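Local coordinates for protein NAD(+) phosphorylase MbcT (Mycobacterium tuberculosis, PDB 6FKG) that degrades NAD(+) by phosphorolysis as the toxin of a type II toxin-antitoxin system, and is neutralised by its antitoxin MbcA, at residues Cys25-Ala31 against Ala88-Ile94; Leu59-Ala65 against Gly149-Leu153; Ala81-Leu85 against Leu179-Leu183; Leu36-Arg42 against Phe54-Tyr58. All blocks are in the same frame, centred on the assembly; numbering follows the deposited sequence. Where two conformers were deposited one is given.

Contact 1: Cys25-Ala31 against Ala88-Ile94; sequences CYRYTGA and AYRLHTI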
loop_
_atom_site.group_PDB
_atom_site.type_symbol
_atom_site.label_atom_id
_atom_site.label_comp_id
_atom_site.label_asym_id
_atom_site.label_seq_id
_atom_site.Cartn_x
_atom_site.Cartn_y
_atom_site.Cartn_z
ATOM N N CYS B 25 -49.151 4.561 14.230
ATOM C CA CYS B 25 -48.174 3.654 13.641
ATOM C C CYS B 25 -47.565 2.728 14.680
ATOM O O CYS B 25 -47.780 2.887 15.880
ATOM C CB CYS B 25 -47.055 4.428 12.941
ATOM S SG CYS B 25 -47.611 5.377 11.502
ATOM N N TYR B 26 -46.779 1.777 14.195
ATOM C CA TYR B 26 -46.270 0.712 15.035
ATOM C C TYR B 26 -44.822 0.439 14.724
ATOM O O TYR B 26 -44.395 0.428 13.565
ATOM C CB TYR B 26 -47.109 -0.567 14.840
ATOM C CG TYR B 26 -48.552 -0.354 15.205
ATOM C CD1 TYR B 26 -49.459 0.155 14.277
ATOM C CD2 TYR B 26 -49.001 -0.617 16.490
ATOM C CE1 TYR B 26 -50.779 0.379 14.621
ATOM C CE2 TYR B 26 -50.310 -0.402 16.839
ATOM C CZ TYR B 26 -51.193 0.090 15.903
ATOM O OH TYR B 26 -52.495 0.299 16.263
ATOM N N ARG B 27 -44.066 0.217 15.786
ATOM C CA ARG B 27 -42.666 -0.094 15.679
ATOM C C ARG B 27 -42.335 -1.197 16.681
ATOM O O ARG B 27 -42.895 -1.198 17.763
ATOM C CB ARG B 27 -41.838 1.157 15.977
ATOM C CG ARG B 27 -40.384 0.908 15.879
ATOM C CD ARG B 27 -39.567 1.995 16.549
ATOM N NE ARG B 27 -38.174 1.711 16.267
ATOM C CZ ARG B 27 -37.163 2.415 16.740
ATOM N NH1 ARG B 27 -37.402 3.466 17.522
ATOM N NH2 ARG B 27 -35.919 2.074 16.420
ATOM N N TYR B 28 -41.411 -2.102 16.361
ATOM C CA TYR B 28 -40.964 -3.050 17.382
ATOM C C TYR B 28 -39.472 -2.828 17.654
ATOM O O TYR B 28 -38.720 -2.359 16.790
ATOM C CB TYR B 28 -41.275 -4.523 16.979
ATOM C CG TYR B 28 -40.329 -5.085 15.943
ATOM C CD1 TYR B 28 -40.448 -4.731 14.608
ATOM C CD2 TYR B 28 -39.317 -5.965 16.301
ATOM C CE1 TYR B 28 -39.577 -5.220 13.659
ATOM C CE2 TYR B 28 -38.431 -6.455 15.353
ATOM C CZ TYR B 28 -38.566 -6.080 14.040
ATOM O OH TYR B 28 -37.690 -6.575 13.096
ATOM N N THR B 29 -39.065 -3.083 18.895
ATOM C CA THR B 29 -37.672 -2.970 19.290
ATOM C C THR B 29 -37.412 -4.044 20.329
ATOM O O THR B 29 -38.350 -4.595 20.906
ATOM C CB THR B 29 -37.319 -1.594 19.939
ATOM O OG1 THR B 29 -37.990 -1.475 21.196
ATOM C CG2 THR B 29 -37.679 -0.428 19.033
ATOM N N GLY B 30 -36.143 -4.319 20.594
ATOM C CA GLY B 30 -35.789 -5.007 21.823
ATOM C C GLY B 30 -36.410 -4.279 22.996
ATOM O O GLY B 30 -36.594 -3.046 22.959
ATOM N N ALA B 31 -36.718 -5.038 24.043
ATOM C CA ALA B 31 -37.473 -4.531 25.180
ATOM C C ALA B 31 -36.736 -3.415 25.921
ATOM O O ALA B 31 -37.361 -2.597 26.599
ATOM C CB ALA B 31 -37.803 -5.675 26.143
ATOM N N ALA B 88 -36.493 -10.892 24.174
ATOM C CA ALA B 88 -37.445 -9.898 24.665
ATOM C C ALA B 88 -37.614 -8.713 23.716
ATOM O O ALA B 88 -36.718 -7.871 23.592
ATOM C CB ALA B 88 -37.013 -9.407 26.036
ATOM N N TYR B 89 -38.771 -8.639 23.062
ATOM C CA TYR B 89 -39.108 -7.491 22.221
ATOM C C TYR B 89 -40.371 -6.803 22.726
ATOM O O TYR B 89 -41.180 -7.397 23.444
ATOM C CB TYR B 89 -39.335 -7.906 20.766
ATOM C CG TYR B 89 -38.090 -8.318 20.019
ATOM C CD1 TYR B 89 -37.625 -9.627 20.074
ATOM C CD2 TYR B 89 -37.390 -7.397 19.248
ATOM C CE1 TYR B 89 -36.477 -10.007 19.370
ATOM C CE2 TYR B 89 -36.238 -7.754 18.552
ATOM C CZ TYR B 89 -35.797 -9.066 18.605
ATOM O OH TYR B 89 -34.667 -9.430 17.909
ATOM N N ARG B 90 -40.546 -5.550 22.330
ATOM C CA ARG B 90 -41.760 -4.819 22.657
ATOM C C ARG B 90 -42.345 -4.157 21.415
ATOM O O ARG B 90 -41.619 -3.821 20.469
ATOM C CB ARG B 90 -41.488 -3.782 23.755
ATOM C CG ARG B 90 -41.262 -4.419 25.128
ATOM C CD ARG B 90 -41.207 -3.389 26.240
ATOM N NE ARG B 90 -41.175 -4.015 27.559
ATOM C CZ ARG B 90 -40.777 -3.395 28.664
ATOM N NH1 ARG B 90 -40.779 -4.034 29.827
ATOM N NH2 ARG B 90 -40.373 -2.133 28.601
ATOM N N LEU B 91 -43.662 -3.993 21.429
ATOM C CA LEU B 91 -44.391 -3.376 20.342
ATOM C C LEU B 91 -44.879 -2.009 20.797
ATOM O O LEU B 91 -45.643 -1.895 21.759
ATOM C CB LEU B 91 -45.585 -4.251 19.913
ATOM C CG LEU B 91 -46.484 -3.633 18.841
ATOM C CD1 LEU B 91 -45.741 -3.413 17.529
ATOM C CD2 LEU B 91 -47.691 -4.528 18.630
ATOM N N HIS B 92 -44.431 -0.985 20.085
ATOM C CA HIS B 92 -44.742 0.401 20.402
ATOM C C HIS B 92 -45.781 0.979 19.479
ATOM O O HIS B 92 -45.648 0.912 18.263
ATOM C CB HIS B 92 -43.482 1.251 20.312
ATOM C CG HIS B 92 -42.326 0.667 21.041
ATOM N ND1 HIS B 92 -42.280 0.595 22.418
ATOM C CD2 HIS B 92 -41.175 0.111 20.592
ATOM C CE1 HIS B 92 -41.142 0.027 22.783
ATOM N NE2 HIS B 92 -40.455 -0.277 21.693
ATOM N N THR B 93 -46.807 1.559 20.074
ATOM C CA THR B 93 -47.831 2.271 19.343
ATOM C C THR B 93 -47.464 3.743 19.379
ATOM O O THR B 93 -47.372 4.322 20.456
ATOM C CB THR B 93 -49.204 2.061 19.971
ATOM O OG1 THR B 93 -49.493 0.659 20.021
ATOM C CG2 THR B 93 -50.277 2.776 19.169
ATOM N N ILE B 94 -47.238 4.329 18.210
ATOM C CA ILE B 94 -46.726 5.694 18.113
ATOM C C ILE B 94 -47.605 6.501 17.177
ATOM O O ILE B 94 -47.702 6.202 15.986
ATOM C CB ILE B 94 -45.268 5.717 17.617
ATOM C CG1 ILE B 94 -44.360 4.974 18.611
ATOM C CG2 ILE B 94 -44.793 7.167 17.399
ATOM C CD1 ILE B 94 -42.980 4.593 18.061
#
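Residues 25-30 and 89-94 of these segments are neighbouring antiparallel strands in the mixed sheet of the RES domain. Cys25 with Ile94, Arg27 with His92 and Thr29 with Arg90 are hydrogen-bonded pairs. In the middle one His92 N reaches Arg27 O at 2.8 Å. Past the last pair, Ala31 N still bonds to Ala88 O at 2.9 Å.

One side-chain bond links the strands. His92 NE2 donates to Thr29 OG1 at 2.8 Å, with the hydroxyl oxygen in the imidazole plane. Thr29 OG1 sits between its own backbone N and carbonyl carbon (chi1 67°), from where it also donates to Gly30 O at 2.7 Å. The other ring nitrogen, His92 ND1, bonds to Ser172, so both ends of the imidazole are held.

Tyr28 shares a face with Tyr26 and Leu91. The Tyr89 side chain lies beside it, pointing the same way. Tyr89 CD2 comes to the edge of the Tyr28 ring, 3.8 Å from Tyr28 CD2, and the planes are 50° apart. Tyr89 OH goes on to Val68 of the antitoxin chain MbcA. The extended Arg27 chain carries its guanidinium to the carbonyl oxygens of Ala35, Ser37 and Glu111 of MbcA. Hydrogen-bonded and non-hydrogen-bonded pairs take turns, as in a regular antiparallel ladder.

Contact 2: Leu59-Ala65 against Gly149-Leu153; sequences LADSAQA and GGVGL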
loop_
_atom_site.group_PDB
_atom_site.type_symbol
_atom_site.label_atom_id
_atom_site.label_comp_id
_atom_site.label_asym_id
_atom_site.label_seq_id
_atom_site.Cartn_x
_atom_site.Cartn_y
_atom_site.Cartn_z
ATOM N N LEU B 59 -41.364 2.574 10.933
ATOM C CA LEU B 59 -42.689 2.284 11.473
ATOM C C LEU B 59 -43.591 1.702 10.400
ATOM O O LEU B 59 -43.371 1.930 9.224
ATOM C CB LEU B 59 -43.341 3.550 12.047
ATOM C CG LEU B 59 -42.473 4.267 13.096
ATOM C CD1 LEU B 59 -42.070 5.626 12.586
ATOM C CD2 LEU B 59 -43.224 4.408 14.389
ATOM N N ALA B 60 -44.628 0.975 10.818
ATOM C CA ALA B 60 -45.633 0.473 9.881
ATOM C C ALA B 60 -46.985 1.101 10.206
ATOM O O ALA B 60 -47.179 1.554 11.334
ATOM C CB ALA B 60 -45.716 -1.042 9.959
ATOM N N ASP B 61 -47.927 1.095 9.256
ATOM C CA ASP B 61 -49.210 1.783 9.460
ATOM C C ASP B 61 -50.280 0.916 10.130
ATOM O O ASP B 61 -51.426 1.342 10.294
ATOM C CB ASP B 61 -49.765 2.332 8.128
ATOM C CG ASP B 61 -50.261 1.239 7.185
ATOM O OD1 ASP B 61 -49.780 0.088 7.257
ATOM O OD2 ASP B 61 -51.148 1.537 6.356
ATOM N N SER B 62 -49.913 -0.295 10.519
ATOM C CA SER B 62 -50.802 -1.145 11.303
ATOM C C SER B 62 -49.985 -2.149 12.090
ATOM O O SER B 62 -48.846 -2.447 11.726
ATOM C CB SER B 62 -51.794 -1.889 10.407
ATOM O OG SER B 62 -51.138 -2.922 9.677
ATOM N N ALA B 63 -50.566 -2.693 13.154
ATOM C CA ALA B 63 -49.884 -3.732 13.911
ATOM C C ALA B 63 -49.608 -4.946 13.018
ATOM O O ALA B 63 -48.567 -5.608 13.145
ATOM C CB ALA B 63 -50.712 -4.137 15.128
ATOM N N GLN B 64 -50.526 -5.216 12.093
ATOM C CA GLN B 64 -50.364 -6.375 11.208
ATOM C C GLN B 64 -49.186 -6.185 10.259
ATOM O O GLN B 64 -48.403 -7.110 10.028
ATOM C CB GLN B 64 -51.635 -6.641 10.406
ATOM C CG GLN B 64 -51.522 -7.899 9.580
ATOM C CD GLN B 64 -52.399 -7.871 8.355
ATOM O OE1 GLN B 64 -53.593 -8.153 8.428
ATOM N NE2 GLN B 64 -51.811 -7.526 7.215
ATOM N N ALA B 65 -49.058 -4.985 9.709
ATOM C CA ALA B 65 -47.943 -4.686 8.817
ATOM C C ALA B 65 -46.623 -4.754 9.574
ATOM O O ALA B 65 -45.607 -5.201 9.030
ATOM C CB ALA B 65 -48.117 -3.318 8.169
ATOM N N GLY B 149 -46.489 -5.735 4.112
ATOM C CA GLY B 149 -47.769 -5.926 4.770
ATOM C C GLY B 149 -48.682 -4.711 4.813
ATOM O O GLY B 149 -49.715 -4.740 5.482
ATOM N N GLY B 150 -48.310 -3.643 4.114
ATOM C CA GLY B 150 -49.105 -2.419 4.105
ATOM C C GLY B 150 -48.258 -1.199 3.766
ATOM O O GLY B 150 -47.582 -1.181 2.739
ATOM N N VAL B 151 -48.269 -0.187 4.631
ATOM C CA VAL B 151 -47.490 1.036 4.383
ATOM C C VAL B 151 -46.434 1.245 5.463
ATOM O O VAL B 151 -46.693 1.030 6.644
ATOM C CB VAL B 151 -48.411 2.271 4.296
ATOM C CG1 VAL B 151 -47.589 3.548 4.184
ATOM C CG2 VAL B 151 -49.342 2.127 3.102
ATOM N N GLY B 152 -45.228 1.621 5.048
ATOM C CA GLY B 152 -44.153 1.925 5.975
ATOM C C GLY B 152 -43.856 3.408 6.041
ATOM O O GLY B 152 -44.110 4.158 5.093
ATOM N N LEU B 153 -43.345 3.835 7.188
ATOM C CA LEU B 153 -42.907 5.206 7.372
ATOM C C LEU B 153 -41.477 5.193 7.879
ATOM O O LEU B 153 -41.169 4.537 8.875
ATOM C CB LEU B 153 -43.809 5.943 8.362
ATOM C CG LEU B 153 -43.309 7.321 8.801
ATOM C CD1 LEU B 153 -43.172 8.267 7.605
ATOM C CD2 LEU B 153 -44.229 7.898 9.870
HETATM O O HOH W 1 -45.038 -4.753 6.277
#
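Asp61 and Val151 meet through two hydrogen bonds. Asp61 N donates to Val151 O at 2.9 Å. In return Val151 N donates to Asp61 OD1 at 3.0 Å and with little bend (165°). This donor comes from above the carboxylate plane, 64° out of it. CG of Asp61 stands between its backbone N and carbonyl carbon (chi1 71°), which brings OD1 to Val151 N. Its other oxygen, Asp61 OD2, lies 3.5 Å from Val151 CB, and the two side chains cross at about a right angle.

Next comes the non-hydrogen-bonded pair Ala60-Gly152, and beyond it the hydrogen-bonded pair Leu59-Leu153. Leu153 N reaches Leu59 O at 2.8 Å. Their side chains run side by side on one face, Leu59 CD1 being 4.1 Å from Leu153 CD2.

At the far end the helix start meets Gly149. Ala65 CB packs against Gly149 O at 3.4 Å. A water accepts from Gly149 N and donates to Ala65 O, so it ties the two backbones. Ser62 is the N-cap of this helix, and its OG accepts from Ala65 N at 2.9 Å. With the backbone turned as it is at Gly150, a CB would run into the preceding carbonyl oxygen.

The contact thus joins the end of strand 56-60 and the first turn of helix 63-76 to strand 150-156. Ala60 also bonds to Tyr26 of strand 19-30, and Gly152 to Val145 of strand 142-147. The side chains of Leu59 and Leu153 reach strand 89-103.

Contact 3: Ala81-Leu85 against Leu179-Leu183; sequences AEKML and LYQEL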
loop_
_atom_site.group_PDB
_atom_site.type_symbol
_atom_site.label_atom_id
_atom_site.label_comp_id
_atom_site.label_asym_id
_atom_site.label_seq_id
_atom_site.Cartn_x
_atom_site.Cartn_y
_atom_site.Cartn_z
ATOM N N ALA B 81 -40.484 -15.598 13.182
ATOM C CA ALA B 81 -40.960 -14.610 14.153
ATOM C C ALA B 81 -41.227 -15.294 15.498
ATOM O O ALA B 81 -40.838 -14.774 16.542
ATOM C CB ALA B 81 -42.227 -13.903 13.648
ATOM N N GLU B 82 -41.874 -16.460 15.455
ATOM C CA GLU B 82 -42.203 -17.219 16.660
ATOM C C GLU B 82 -40.998 -17.520 17.535
ATOM O O GLU B 82 -41.078 -17.429 18.757
ATOM C CB GLU B 82 -42.875 -18.544 16.296
ATOM C CG GLU B 82 -44.317 -18.423 15.874
ATOM C CD GLU B 82 -44.481 -18.082 14.406
ATOM O OE1 GLU B 82 -43.463 -17.852 13.704
ATOM O OE2 GLU B 82 -45.645 -18.074 13.950
ATOM N N LYS B 83 -39.887 -17.891 16.915
ATOM C CA LYS B 83 -38.666 -18.205 17.662
ATOM C C LYS B 83 -37.891 -16.949 18.061
ATOM O O LYS B 83 -37.355 -16.862 19.166
ATOM C CB LYS B 83 -37.759 -19.121 16.841
ATOM C CG LYS B 83 -38.273 -20.551 16.676
ATOM C CD LYS B 83 -38.253 -21.308 18.000
ATOM C CE LYS B 83 -38.647 -22.764 17.828
ATOM N NZ LYS B 83 -38.822 -23.442 19.146
ATOM N N MET B 84 -37.821 -15.978 17.157
ATOM C CA MET B 84 -37.077 -14.740 17.424
ATOM C C MET B 84 -37.647 -14.007 18.627
ATOM O O MET B 84 -36.900 -13.442 19.451
ATOM C CB MET B 84 -37.096 -13.822 16.197
ATOM C CG MET B 84 -36.295 -12.531 16.351
ATOM S SD MET B 84 -36.257 -11.612 14.792
ATOM C CE MET B 84 -37.678 -10.564 14.988
ATOM N N LEU B 85 -38.974 -14.029 18.734
ATOM C CA LEU B 85 -39.667 -13.297 19.793
ATOM C C LEU B 85 -39.605 -14.002 21.149
ATOM O O LEU B 85 -40.231 -13.566 22.111
ATOM C CB LEU B 85 -41.112 -13.058 19.397
ATOM C CG LEU B 85 -41.272 -12.070 18.238
ATOM C CD1 LEU B 85 -42.724 -12.016 17.808
ATOM C CD2 LEU B 85 -40.763 -10.660 18.640
ATOM N N LEU B 179 -48.673 -12.989 20.985
ATOM C CA LEU B 179 -49.225 -11.709 20.541
ATOM C C LEU B 179 -48.978 -11.508 19.060
ATOM O O LEU B 179 -49.856 -11.029 18.345
ATOM C CB LEU B 179 -48.618 -10.535 21.308
ATOM C CG LEU B 179 -49.222 -9.173 20.944
ATOM C CD1 LEU B 179 -50.740 -9.174 21.121
ATOM C CD2 LEU B 179 -48.573 -8.062 21.777
ATOM N N TYR B 180 -47.767 -11.854 18.620
ATOM C CA TYR B 180 -47.420 -11.773 17.204
ATOM C C TYR B 180 -48.452 -12.525 16.360
ATOM O O TYR B 180 -48.953 -12.023 15.367
ATOM C CB TYR B 180 -46.017 -12.342 16.956
ATOM C CG TYR B 180 -45.861 -12.885 15.567
ATOM C CD1 TYR B 180 -46.011 -14.244 15.316
ATOM C CD2 TYR B 180 -45.604 -12.046 14.493
ATOM C CE1 TYR B 180 -45.914 -14.745 14.051
ATOM C CE2 TYR B 180 -45.507 -12.557 13.199
ATOM C CZ TYR B 180 -45.659 -13.909 12.995
ATOM O OH TYR B 180 -45.571 -14.460 11.731
ATOM N N GLN B 181 -48.766 -13.746 16.762
ATOM C CA GLN B 181 -49.694 -14.557 15.976
ATOM C C GLN B 181 -51.089 -13.959 15.980
ATOM O O GLN B 181 -51.811 -14.005 14.980
ATOM C CB GLN B 181 -49.720 -15.984 16.507
ATOM C CG GLN B 181 -48.360 -16.634 16.460
ATOM C CD GLN B 181 -48.396 -18.104 16.826
ATOM O OE1 GLN B 181 -48.967 -18.487 17.848
ATOM N NE2 GLN B 181 -47.783 -18.936 15.991
ATOM N N GLU B 182 -51.457 -13.392 17.120
ATOM C CA GLU B 182 -52.738 -12.735 17.271
ATOM C C GLU B 182 -52.822 -11.512 16.356
ATOM O O GLU B 182 -53.777 -11.361 15.592
ATOM C CB GLU B 182 -52.933 -12.345 18.728
ATOM C CG GLU B 182 -54.249 -11.718 19.073
ATOM C CD GLU B 182 -54.279 -11.324 20.528
ATOM O OE1 GLU B 182 -53.828 -12.134 21.365
ATOM O OE2 GLU B 182 -54.699 -10.193 20.830
ATOM N N LEU B 183 -51.803 -10.657 16.412
ATOM C CA LEU B 183 -51.795 -9.446 15.592
ATOM C C LEU B 183 -51.618 -9.740 14.104
ATOM O O LEU B 183 -52.129 -9.007 13.261
ATOM C CB LEU B 183 -50.704 -8.495 16.065
ATOM C CG LEU B 183 -50.939 -7.994 17.491
ATOM C CD1 LEU B 183 -49.771 -7.128 17.966
ATOM C CD2 LEU B 183 -52.253 -7.224 17.552
HETATM O O HOH W 2 -43.989 -16.675 11.195
#
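Tyr180 OH is held by two partners. A water donates to it at 2.8 Å, and Glu71 of helix 63-76 forms a further hydrogen bond. The same water donates to Glu82 OE1, again at 2.8 Å, and so bridges the phenol and the carboxylate. The other oxygen, Glu82 OE2, accepts from Gln181 NE2 at 3.1 Å through its anti lone pair, the one away from OE1. That bond is bent moderately (155°), and the carboxylate and amide planes stand 81° apart. With each oxygen given its own partner, the rotation of the carboxylate is restrained. The Glu82 chain bends at chi2, which brings its end back toward helix 177-185.

The Tyr180 ring lies between the segments. Ala81 CB sits over one face in a CH-pi contact, 3.6 Å from the ring centroid and 17° off the normal. Glu82 OE2 comes to the ring edge, close to the ring plane, 3.3 Å from Tyr180 CE1. The carboxylate is nearly upright to the ring. Nearer the backbone of Tyr180, Leu85 CD1 meets Tyr180 CB at 3.4 Å, and these two side chains cross at about a right angle.

Tyr180 also packs on Met67, and Ala81 on Val70, both of helix 63-76. The contact lies about 20 Å from the centre of the chain, measured between centres. It is a junction of two short helices, 81-84 and the C-terminal 177-185, with an aromatic side chain wedged between them and a polar network along one side.

Contact 4: Leu36-Arg42 against Phe54-Tyr58; sequences LSGEGAR and FPAIY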
loop_
_atom_site.group_PDB
_atom_site.type_symbol
_atom_site.label_atom_id
_atom_site.label_comp_id
_atom_site.label_asym_id
_atom_site.label_seq_id
_atom_site.Cartn_x
_atom_site.Cartn_y
_atom_site.Cartn_z
ATOM N N LEU B 36 -38.239 5.639 20.461
ATOM C CA LEU B 36 -38.042 6.665 19.436
ATOM C C LEU B 36 -36.583 6.771 18.950
ATOM O O LEU B 36 -36.275 7.608 18.108
ATOM C CB LEU B 36 -38.519 8.027 19.966
ATOM C CG LEU B 36 -39.977 8.053 20.449
ATOM C CD1 LEU B 36 -40.348 9.401 21.042
ATOM C CD2 LEU B 36 -40.917 7.693 19.307
ATOM N N SER B 37 -35.693 5.926 19.470
ATOM C CA SER B 37 -34.289 5.943 19.047
ATOM C C SER B 37 -34.117 5.492 17.610
ATOM O O SER B 37 -34.772 4.544 17.168
ATOM C CB SER B 37 -33.423 5.054 19.946
ATOM O OG SER B 37 -32.181 4.761 19.307
ATOM N N GLY B 38 -33.231 6.164 16.868
ATOM C CA GLY B 38 -32.980 5.780 15.486
ATOM C C GLY B 38 -31.520 5.468 15.201
ATOM O O GLY B 38 -31.087 5.453 14.049
ATOM N N GLU B 39 -30.761 5.195 16.256
ATOM C CA GLU B 39 -29.318 5.037 16.116
ATOM C C GLU B 39 -28.909 3.731 15.419
ATOM O O GLU B 39 -27.845 3.668 14.824
ATOM C CB GLU B 39 -28.655 5.119 17.467
ATOM C CG GLU B 39 -28.949 6.431 18.146
ATOM C CD GLU B 39 -28.375 7.621 17.391
ATOM O OE1 GLU B 39 -27.344 7.454 16.696
ATOM O OE2 GLU B 39 -28.972 8.719 17.495
ATOM N N GLY B 40 -29.747 2.706 15.505
ATOM C CA GLY B 40 -29.419 1.425 14.905
ATOM C C GLY B 40 -29.399 1.517 13.389
ATOM O O GLY B 40 -28.487 0.996 12.720
ATOM N N ALA B 41 -30.412 2.180 12.846
ATOM C CA ALA B 41 -30.480 2.430 11.418
ATOM C C ALA B 41 -29.299 3.287 10.976
ATOM O O ALA B 41 -28.777 3.114 9.878
ATOM C CB ALA B 41 -31.800 3.098 11.057
ATOM N N ARG B 42 -28.862 4.208 11.827
ATOM C CA ARG B 42 -27.687 5.008 11.488
ATOM C C ARG B 42 -26.408 4.168 11.486
ATOM O O ARG B 42 -25.546 4.337 10.628
ATOM C CB ARG B 42 -27.518 6.178 12.460
ATOM C CG ARG B 42 -26.332 7.059 12.141
ATOM C CD ARG B 42 -25.968 7.937 13.324
ATOM N NE ARG B 42 -25.764 9.311 12.908
ATOM C CZ ARG B 42 -25.933 10.366 13.698
ATOM N NH1 ARG B 42 -26.297 10.201 14.969
ATOM N NH2 ARG B 42 -25.736 11.587 13.215
ATOM N N PHE B 54 -27.535 9.987 9.527
ATOM C CA PHE B 54 -28.662 10.451 10.323
ATOM C C PHE B 54 -29.370 9.279 10.956
ATOM O O PHE B 54 -29.396 8.196 10.382
ATOM C CB PHE B 54 -29.656 11.278 9.471
ATOM C CG PHE B 54 -30.123 10.587 8.182
ATOM C CD1 PHE B 54 -31.250 9.779 8.173
ATOM C CD2 PHE B 54 -29.450 10.796 6.983
ATOM C CE1 PHE B 54 -31.689 9.163 6.980
ATOM C CE2 PHE B 54 -29.872 10.202 5.801
ATOM C CZ PHE B 54 -30.992 9.382 5.791
ATOM N N PRO B 55 -29.958 9.498 12.145
ATOM C CA PRO B 55 -30.833 8.495 12.748
ATOM C C PRO B 55 -32.080 8.321 11.905
ATOM O O PRO B 55 -32.535 9.261 11.237
ATOM C CB PRO B 55 -31.180 9.083 14.129
ATOM C CG PRO B 55 -30.260 10.241 14.334
ATOM C CD PRO B 55 -29.825 10.708 12.978
ATOM N N ALA B 56 -32.628 7.116 11.920
ATOM C CA ALA B 56 -33.880 6.859 11.211
ATOM C C ALA B 56 -34.696 5.836 11.978
ATOM O O ALA B 56 -34.138 4.925 12.587
ATOM C CB ALA B 56 -33.612 6.373 9.777
ATOM N N ILE B 57 -36.018 6.008 11.940
ATOM C CA ILE B 57 -36.962 5.146 12.652
ATOM C C ILE B 57 -37.883 4.501 11.642
ATOM O O ILE B 57 -38.473 5.196 10.822
ATOM C CB ILE B 57 -37.849 5.934 13.638
ATOM C CG1 ILE B 57 -37.024 6.685 14.680
ATOM C CG2 ILE B 57 -38.821 5.004 14.339
ATOM C CD1 ILE B 57 -37.913 7.556 15.560
ATOM N N TYR B 58 -38.043 3.182 11.714
ATOM C CA TYR B 58 -38.932 2.486 10.794
ATOM C C TYR B 58 -40.244 2.094 11.482
ATOM O O TYR B 58 -40.234 1.400 12.503
ATOM C CB TYR B 58 -38.212 1.259 10.226
ATOM C CG TYR B 58 -37.159 1.631 9.195
ATOM C CD1 TYR B 58 -35.905 2.083 9.586
ATOM C CD2 TYR B 58 -37.448 1.568 7.832
ATOM C CE1 TYR B 58 -34.943 2.447 8.645
ATOM C CE2 TYR B 58 -36.498 1.931 6.884
ATOM C CZ TYR B 58 -35.252 2.380 7.302
ATOM O OH TYR B 58 -34.314 2.748 6.369
HETATM O O HOH W 3 -33.548 2.585 13.867
#
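Pro55 CD lies over the centre of one face of the Arg42 guanidinium, 4.0 Å from Arg42 CZ. At the edge, in plane, is Glu39 OE1, which forms a long, weak salt bridge with Arg42 NH1 at 3.4 Å. Glu39 OE2 turns to the proline instead, 3.7 Å from Pro55 CG. Both charged side chains therefore run alongside the Pro55 ring. The bend of the Arg42 chain at chi3 (-133°) lays its end over the proline. Arg43 of the second MbcT subunit also comes close to this guanidinium, with like charge. Arg42 NE is buried without a polar partner. The ring of Tyr58 is met at its edge by Ala41 CB, 4.0 Å from Tyr58 CE1.

The backbones meet at the helix start. Gly38 is the N-cap of helix 39-44, and its carbonyl O accepts from Ala56 N at 3.1 Å. At this point the loop and the first helical turn lie against the beginning of strand 56-60, which pairs with strand 150-156 in the RES-domain sheet. Gly38 lies so close to Ala56 and Pro55 that it leaves little room for a side chain. Ala41 CB packs on Ala56 O at 3.3 Å. A water donates to Ala56 O at 2.7 Å and accepts weakly from Ala41 N.

Tyr58 OH bonds to Asn49 and to the backbone N of Trp48. The antitoxin chain MbcA lies against this site: its Glu111 bonds to Ser37 OG and to Gly40 N, and the ring of its Phe114 meets that of Tyr58.

Contacts 1, 2 and 4 all reach the mixed sheet of the RES domain. Along the chain contact 4 is nested in the loop closed by contact 1, while contacts 2 and 3 each cross contact 1. Contacts 2 and 4 share strand 56-60 but lie on opposite sides of the chain's centre, with centres 17 Å apart. Contacts 1 and 2, with centres 12 Å apart, touch where strand 19-30 passes strand 56-60. Contact 1 meets contact 4 through Arg27. Contact 3 packs the last helix near strand 89-103. The centres of contacts 3 and 4 are 23 Å apart. MbcA reaches segments of all four contacts, in contact 3 at residues outside the interface, in keeping with its blocking access to the active site.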